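Local coordinates for protein tannase (Fusobacterium nucleatum subsp. nucleatum ATCC 25586, PDB 6YQ4) that hydrolyses gallotannins, probably as a serine esterase of the alpha/beta-hydrolase fold, and binds a magnesium ion, at residues K377-N388 against S408-N416. Residues are numbered along the deposited sequence; the frame is centred on the assembly and turned at random.
Sequences KHFTKFSFDINN and SIPKMADKN
A single beta bridge between His378 and Met412 ties the loop just before helix 381-394 to the extended chain that leads into helix 415-420. The contact is structural packing, away from the magnesium site. His378 N donates to Lys411 O at 3.0 Å, and Ala413 N donates to His378 O at 2.9 Å. Both bonds are nearly straight (168° and 166°). Pro410 CB meets the edge of the His378 ring, 3.6 Å from His378 CD2. Pro410 CG lies 3.7 Å from Phe384 CE1. Asp357 OD1 pairs with His378 ND1, while Asp357 OD2 bonds Phe379 N and Thr380 OG1; one carboxylate thus links the imidazole to the start of the helix. Thr380 N-caps the helix, its OG1 accepting from Ser383 N. With chi1 at 173°, the Phe384 ring swings out from the helix between Pro410 and Met412. Met412 bends at chi2 and chi3, and its SD makes an oblique Met-aromatic contact with that ring. Met412 CE reaches Phe384 CB at 3.5 Å. Extended Lys377 runs alongside Met412 and Ala413 to a salt bridge with Asp371. Two waters also accept from Lys377 NZ; one donates to Met412 O, and the other accepts from Asp414 N at 3.1 Å.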
ATOM      1  N   LYS A 377      18.629  -0.049  -8.365  1.00 33.10           N
ATOM      2  CA  LYS A 377      18.752   0.969  -9.398  1.00 28.98           C
ATOM      3  C   LYS A 377      18.160   2.263  -8.862  1.00 38.54           C
ATOM      4  O   LYS A 377      17.510   2.287  -7.810  1.00 32.51           O
ATOM      5  CB  LYS A 377      18.047   0.582 -10.705  1.00 29.16           C
ATOM      6  CG  LYS A 377      18.546  -0.688 -11.380  1.00 30.53           C
ATOM      7  CD  LYS A 377      18.253  -0.684 -12.862  1.00 31.34           C
ATOM      8  CE  LYS A 377      18.267  -2.080 -13.473  1.00 32.34           C
ATOM      9  NZ  LYS A 377      17.935  -2.070 -14.931  1.00 33.25           N
ATOM     10  N   HIS A 378      18.416   3.347  -9.590  1.00 33.51           N
ATOM     11  CA  HIS A 378      17.697   4.589  -9.384  1.00 38.44           C
ATOM     12  C   HIS A 378      16.362   4.545 -10.104  1.00 40.92           C
ATOM     13  O   HIS A 378      16.125   3.702 -10.971  1.00 42.60           O
ATOM     14  CB  HIS A 378      18.510   5.780  -9.879  1.00 39.23           C
ATOM     15  CG  HIS A 378      19.822   5.915  -9.187  1.00 36.27           C
ATOM     16  ND1 HIS A 378      19.917   6.159  -7.835  1.00 33.84           N
ATOM     17  CD2 HIS A 378      21.091   5.776  -9.641  1.00 38.05           C
ATOM     18  CE1 HIS A 378      21.194   6.186  -7.487  1.00 43.59           C
ATOM     19  NE2 HIS A 378      21.927   5.962  -8.565  1.00 42.71           N
ATOM     20  N   PHE A 379      15.485   5.474  -9.719  1.00 35.75           N
ATOM     21  CA  PHE A 379      14.206   5.637 -10.399  1.00 34.97           C
ATOM     22  C   PHE A 379      13.766   7.098 -10.451  1.00 34.14           C
ATOM     23  O   PHE A 379      12.618   7.372 -10.829  1.00 29.05           O
ATOM     24  CB  PHE A 379      13.108   4.794  -9.733  1.00 32.10           C
ATOM     25  CG  PHE A 379      13.145   4.806  -8.237  1.00 32.19           C
ATOM     26  CD1 PHE A 379      12.263   5.602  -7.514  1.00 33.03           C
ATOM     27  CD2 PHE A 379      14.064   4.010  -7.546  1.00 25.94           C
ATOM     28  CE1 PHE A 379      12.285   5.608  -6.109  1.00 28.91           C
ATOM     29  CE2 PHE A 379      14.104   3.998  -6.155  1.00 22.43           C
ATOM     30  CZ  PHE A 379      13.212   4.803  -5.430  1.00 33.91           C
ATOM     31  N   THR A 380      14.628   8.037 -10.087  1.00 28.27           N
ATOM     32  CA  THR A 380      14.342   9.448 -10.216  1.00 30.23           C
ATOM     33  C   THR A 380      15.476  10.058 -11.010  1.00 37.07           C
ATOM     34  O   THR A 380      16.619   9.604 -10.938  1.00 38.81           O
ATOM     35  CB  THR A 380      14.210  10.163  -8.855  1.00 33.13           C
ATOM     36  OG1 THR A 380      15.481  10.167  -8.173  1.00 33.75           O
ATOM     37  CG2 THR A 380      13.175   9.465  -7.991  1.00 22.71           C
ATOM     38  N   LYS A 381      15.137  11.074 -11.793  1.00 33.46           N
ATOM     39  CA  LYS A 381      16.169  11.849 -12.457  1.00 32.77           C
ATOM     40  C   LYS A 381      17.103  12.496 -11.444  1.00 30.69           C
ATOM     41  O   LYS A 381      18.285  12.710 -11.736  1.00 36.53           O
ATOM     42  CB  LYS A 381      15.505  12.902 -13.348  1.00 35.79           C
ATOM     43  CG  LYS A 381      16.457  13.802 -14.097  1.00 39.36           C
ATOM     44  CD  LYS A 381      15.784  15.102 -14.498  1.00 41.67           C
ATOM     45  CE  LYS A 381      16.769  15.974 -15.217  1.00 42.30           C
ATOM     46  NZ  LYS A 381      17.664  15.103 -16.031  1.00 43.63           N
ATOM     47  N   PHE A 382      16.597  12.810 -10.250  1.00 29.40           N
ATOM     48  CA  PHE A 382      17.363  13.634  -9.319  1.00 35.02           C
ATOM     49  C   PHE A 382      18.572  12.870  -8.759  1.00 35.93           C
ATOM     50  O   PHE A 382      19.708  13.350  -8.819  1.00 38.17           O
ATOM     51  CB  PHE A 382      16.450  14.135  -8.190  1.00 26.68           C
ATOM     52  CG  PHE A 382      17.189  14.846  -7.099  1.00 30.38           C
ATOM     53  CD1 PHE A 382      17.448  16.205  -7.197  1.00 35.24           C
ATOM     54  CD2 PHE A 382      17.677  14.148  -5.994  1.00 35.40           C
ATOM     55  CE1 PHE A 382      18.180  16.867  -6.209  1.00 32.38           C
ATOM     56  CE2 PHE A 382      18.421  14.789  -4.997  1.00 27.41           C
ATOM     57  CZ  PHE A 382      18.668  16.150  -5.100  1.00 38.14           C
ATOM     58  N   SER A 383      18.333  11.690  -8.192  1.00 33.97           N
ATOM     59  CA  SER A 383      19.410  10.890  -7.633  1.00 35.20           C
ATOM     60  C   SER A 383      20.320  10.351  -8.725  1.00 36.97           C
ATOM     61  O   SER A 383      21.540  10.280  -8.534  1.00 39.89           O
ATOM     62  CB  SER A 383      18.822   9.756  -6.801  1.00 35.29           C
ATOM     63  OG  SER A 383      17.931  10.287  -5.829  1.00 35.05           O
ATOM     64  N   PHE A 384      19.756   9.984  -9.877  1.00 33.45           N
ATOM     65  CA  PHE A 384      20.594   9.490 -10.963  1.00 37.14           C
ATOM     66  C   PHE A 384      21.565  10.568 -11.434  1.00 42.64           C
ATOM     67  O   PHE A 384      22.776  10.326 -11.532  1.00 46.78           O
ATOM     68  CB  PHE A 384      19.727   8.983 -12.118  1.00 31.37           C
ATOM     69  CG  PHE A 384      20.513   8.616 -13.354  1.00 36.31           C
ATOM     70  CD1 PHE A 384      21.084   7.356 -13.484  1.00 42.01           C
ATOM     71  CD2 PHE A 384      20.694   9.536 -14.388  1.00 34.60           C
ATOM     72  CE1 PHE A 384      21.826   7.013 -14.622  1.00 42.20           C
ATOM     73  CE2 PHE A 384      21.439   9.201 -15.528  1.00 37.62           C
ATOM     74  CZ  PHE A 384      22.008   7.930 -15.639  1.00 37.80           C
ATOM     75  N   ASP A 385      21.051  11.778 -11.707  1.00 36.81           N
ATOM     76  CA  ASP A 385      21.897  12.850 -12.241  1.00 36.84           C
ATOM     77  C   ASP A 385      23.002  13.236 -11.268  1.00 42.89           C
ATOM     78  O   ASP A 385      24.107  13.595 -11.692  1.00 45.89           O
ATOM     79  CB  ASP A 385      21.074  14.104 -12.576  1.00 39.19           C
ATOM     80  CG  ASP A 385      20.224  13.958 -13.838  1.00 46.38           C
ATOM     81  OD1 ASP A 385      20.226  12.892 -14.483  1.00 50.08           O
ATOM     82  OD2 ASP A 385      19.534  14.937 -14.188  1.00 54.99           O
ATOM     83  N   ILE A 386      22.718  13.236  -9.961  1.00 45.71           N
ATOM     84  CA  ILE A 386      23.788  13.515  -9.002  1.00 40.01           C
ATOM     85  C   ILE A 386      24.928  12.532  -9.201  1.00 39.78           C
ATOM     86  O   ILE A 386      26.099  12.920  -9.319  1.00 56.66           O
ATOM     87  CB  ILE A 386      23.271  13.464  -7.555  1.00 40.96           C
ATOM     88  CG1 ILE A 386      22.483  14.714  -7.191  1.00 43.09           C
ATOM     89  CG2 ILE A 386      24.438  13.343  -6.604  1.00 35.76           C
ATOM     90  CD1 ILE A 386      21.976  14.665  -5.760  1.00 31.58           C
ATOM     91  N   ASN A 387      24.600  11.241  -9.271  1.00 39.66           N
ATOM     92  CA  ASN A 387      25.638  10.223  -9.380  1.00 48.42           C
ATOM     93  C   ASN A 387      26.277  10.233 -10.764  1.00 53.41           C
ATOM     94  O   ASN A 387      27.498  10.067 -10.899  1.00 60.63           O
ATOM     95  CB  ASN A 387      25.049   8.854  -9.043  1.00 36.05           C
ATOM     96  CG  ASN A 387      24.880   8.657  -7.544  1.00 41.74           C
ATOM     97  OD1 ASN A 387      25.768   8.986  -6.765  1.00 47.83           O
ATOM     98  ND2 ASN A 387      23.728   8.149  -7.138  1.00 43.76           N
ATOM     99  N   ASN A 388      25.466  10.440 -11.798  1.00 50.79           N
ATOM    100  CA  ASN A 388      25.983  10.504 -13.160  1.00 55.69           C
ATOM    101  C   ASN A 388      26.969  11.662 -13.335  1.00 58.98           C
ATOM    102  O   ASN A 388      28.000  11.517 -14.006  1.00 59.80           O
ATOM    103  CB  ASN A 388      24.800  10.624 -14.123  1.00 53.36           C
ATOM    104  CG  ASN A 388      25.200  10.493 -15.564  1.00 55.72           C
ATOM    105  OD1 ASN A 388      25.648   9.437 -16.001  1.00 56.84           O
ATOM    106  ND2 ASN A 388      25.018  11.563 -16.323  1.00 57.80           N
ATOM    107  N   SER A 408      32.318   3.747  -9.955  1.00 85.88           N
ATOM    108  CA  SER A 408      30.856   3.659  -9.937  1.00 82.59           C
ATOM    109  C   SER A 408      30.227   4.345 -11.146  1.00 81.70           C
ATOM    110  O   SER A 408      30.646   5.434 -11.528  1.00 90.52           O
ATOM    111  CB  SER A 408      30.291   4.289  -8.670  1.00 80.78           C
ATOM    112  OG  SER A 408      30.955   5.510  -8.384  1.00 84.69           O
ATOM    113  N   ILE A 409      29.223   3.705 -11.733  1.00 74.75           N
ATOM    114  CA  ILE A 409      28.415   4.321 -12.783  1.00 69.35           C
ATOM    115  C   ILE A 409      26.958   3.954 -12.512  1.00 65.87           C
ATOM    116  O   ILE A 409      26.633   2.763 -12.378  1.00 64.75           O
ATOM    117  CB  ILE A 409      28.883   3.896 -14.190  1.00 69.77           C
ATOM    118  CG1 ILE A 409      27.896   4.316 -15.291  1.00 69.77           C
ATOM    119  CG2 ILE A 409      29.182   2.389 -14.263  1.00 67.02           C
ATOM    120  CD1 ILE A 409      27.829   5.811 -15.592  1.00 66.41           C
ATOM    121  N   PRO A 410      26.047   4.924 -12.398  1.00 58.21           N
ATOM    122  CA  PRO A 410      24.705   4.604 -11.905  1.00 46.93           C
ATOM    123  C   PRO A 410      23.852   3.955 -12.977  1.00 46.07           C
ATOM    124  O   PRO A 410      24.045   4.163 -14.176  1.00 49.46           O
ATOM    125  CB  PRO A 410      24.151   5.971 -11.498  1.00 45.71           C
ATOM    126  CG  PRO A 410      24.811   6.923 -12.439  1.00 47.25           C
ATOM    127  CD  PRO A 410      26.187   6.360 -12.703  1.00 53.45           C
ATOM    128  N   LYS A 411      22.905   3.146 -12.525  1.00 41.81           N
ATOM    129  CA  LYS A 411      21.915   2.550 -13.408  1.00 42.16           C
ATOM    130  C   LYS A 411      20.539   3.118 -13.102  1.00 44.39           C
ATOM    131  O   LYS A 411      20.212   3.384 -11.942  1.00 41.02           O
ATOM    132  CB  LYS A 411      21.917   1.032 -13.278  1.00 38.43           C
ATOM    133  CG  LYS A 411      23.040   0.401 -14.067  1.00 37.90           C
ATOM    134  CD  LYS A 411      23.426  -0.962 -13.506  1.00 50.31           C
ATOM    135  CE  LYS A 411      24.947  -1.148 -13.494  1.00 51.66           C
ATOM    136  NZ  LYS A 411      25.632  -0.623 -14.737  1.00 51.16           N
ATOM    137  N   MET A 412      19.745   3.328 -14.150  1.00 49.31           N
ATOM    138  CA  MET A 412      18.391   3.848 -14.023  1.00 31.47           C
ATOM    139  C   MET A 412      17.388   2.775 -14.419  1.00 33.13           C
ATOM    140  O   MET A 412      17.541   2.146 -15.469  1.00 38.11           O
ATOM    141  CB  MET A 412      18.201   5.091 -14.893  1.00 36.96           C
ATOM    142  CG  MET A 412      16.766   5.659 -14.850  1.00 33.14           C
ATOM    143  SD  MET A 412      16.446   6.719 -13.422  1.00 39.26           S
ATOM    144  CE  MET A 412      16.951   8.293 -14.093  1.00 51.60           C
ATOM    145  N   ALA A 413      16.355   2.583 -13.590  1.00 33.62           N
ATOM    146  CA  ALA A 413      15.292   1.625 -13.889  1.00 33.38           C
ATOM    147  C   ALA A 413      14.611   1.941 -15.216  1.00 29.10           C
ATOM    148  O   ALA A 413      14.544   3.091 -15.638  1.00 29.25           O
ATOM    149  CB  ALA A 413      14.238   1.625 -12.778  1.00 27.41           C
ATOM    150  N   ASP A 414      14.088   0.904 -15.866  1.00 29.47           N
ATOM    151  CA  ASP A 414      13.321   1.079 -17.097  1.00 30.00           C
ATOM    152  C   ASP A 414      12.041   1.908 -16.859  1.00 34.29           C
ATOM    153  O   ASP A 414      11.273   1.668 -15.919  1.00 31.92           O
ATOM    154  CB  ASP A 414      13.008  -0.306 -17.672  1.00 40.40           C
ATOM    155  CG  ASP A 414      12.026  -0.276 -18.836  1.00 67.41           C
ATOM    156  OD1 ASP A 414      11.737   0.801 -19.410  1.00 74.68           O
ATOM    157  OD2 ASP A 414      11.537  -1.373 -19.187  1.00 78.11           O
ATOM    158  N   LYS A 415      11.819   2.899 -17.727  1.00 41.80           N
ATOM    159  CA  LYS A 415      10.718   3.846 -17.533  1.00 39.08           C
ATOM    160  C   LYS A 415       9.372   3.131 -17.478  1.00 33.83           C
ATOM    161  O   LYS A 415       8.503   3.502 -16.687  1.00 25.94           O
ATOM    162  CB  LYS A 415      10.716   4.905 -18.640  1.00 43.17           C
ATOM    163  CG  LYS A 415      11.905   5.904 -18.615  1.00 57.55           C
ATOM    164  CD  LYS A 415      13.261   5.195 -18.806  1.00 60.01           C
ATOM    165  CE  LYS A 415      13.389   4.662 -20.218  1.00 47.79           C
ATOM    166  NZ  LYS A 415      14.208   3.459 -20.215  1.00 43.41           N
ATOM    167  N   ASN A 416       9.213   2.065 -18.269  1.00 31.22           N
ATOM    168  CA  ASN A 416       7.973   1.305 -18.324  1.00 28.43           C
ATOM    169  C   ASN A 416       7.728   0.487 -17.055  1.00 38.01           C
ATOM    170  O   ASN A 416       6.570   0.174 -16.735  1.00 41.47           O
ATOM    171  CB  ASN A 416       7.990   0.414 -19.570  1.00 38.90           C
ATOM    172  CG  ASN A 416       6.731  -0.423 -19.714  1.00 58.65           C
ATOM    173  OD1 ASN A 416       6.800  -1.636 -19.939  1.00 67.88           O
ATOM    174  ND2 ASN A 416       5.569   0.219 -19.583  1.00 58.17           N
TER
HETATM  175  O   HOH W   1      15.362  -1.778 -15.103  1.00 31.59           O
HETATM  176  O   HOH W   2      19.706  -0.123 -16.242  1.00 36.94           O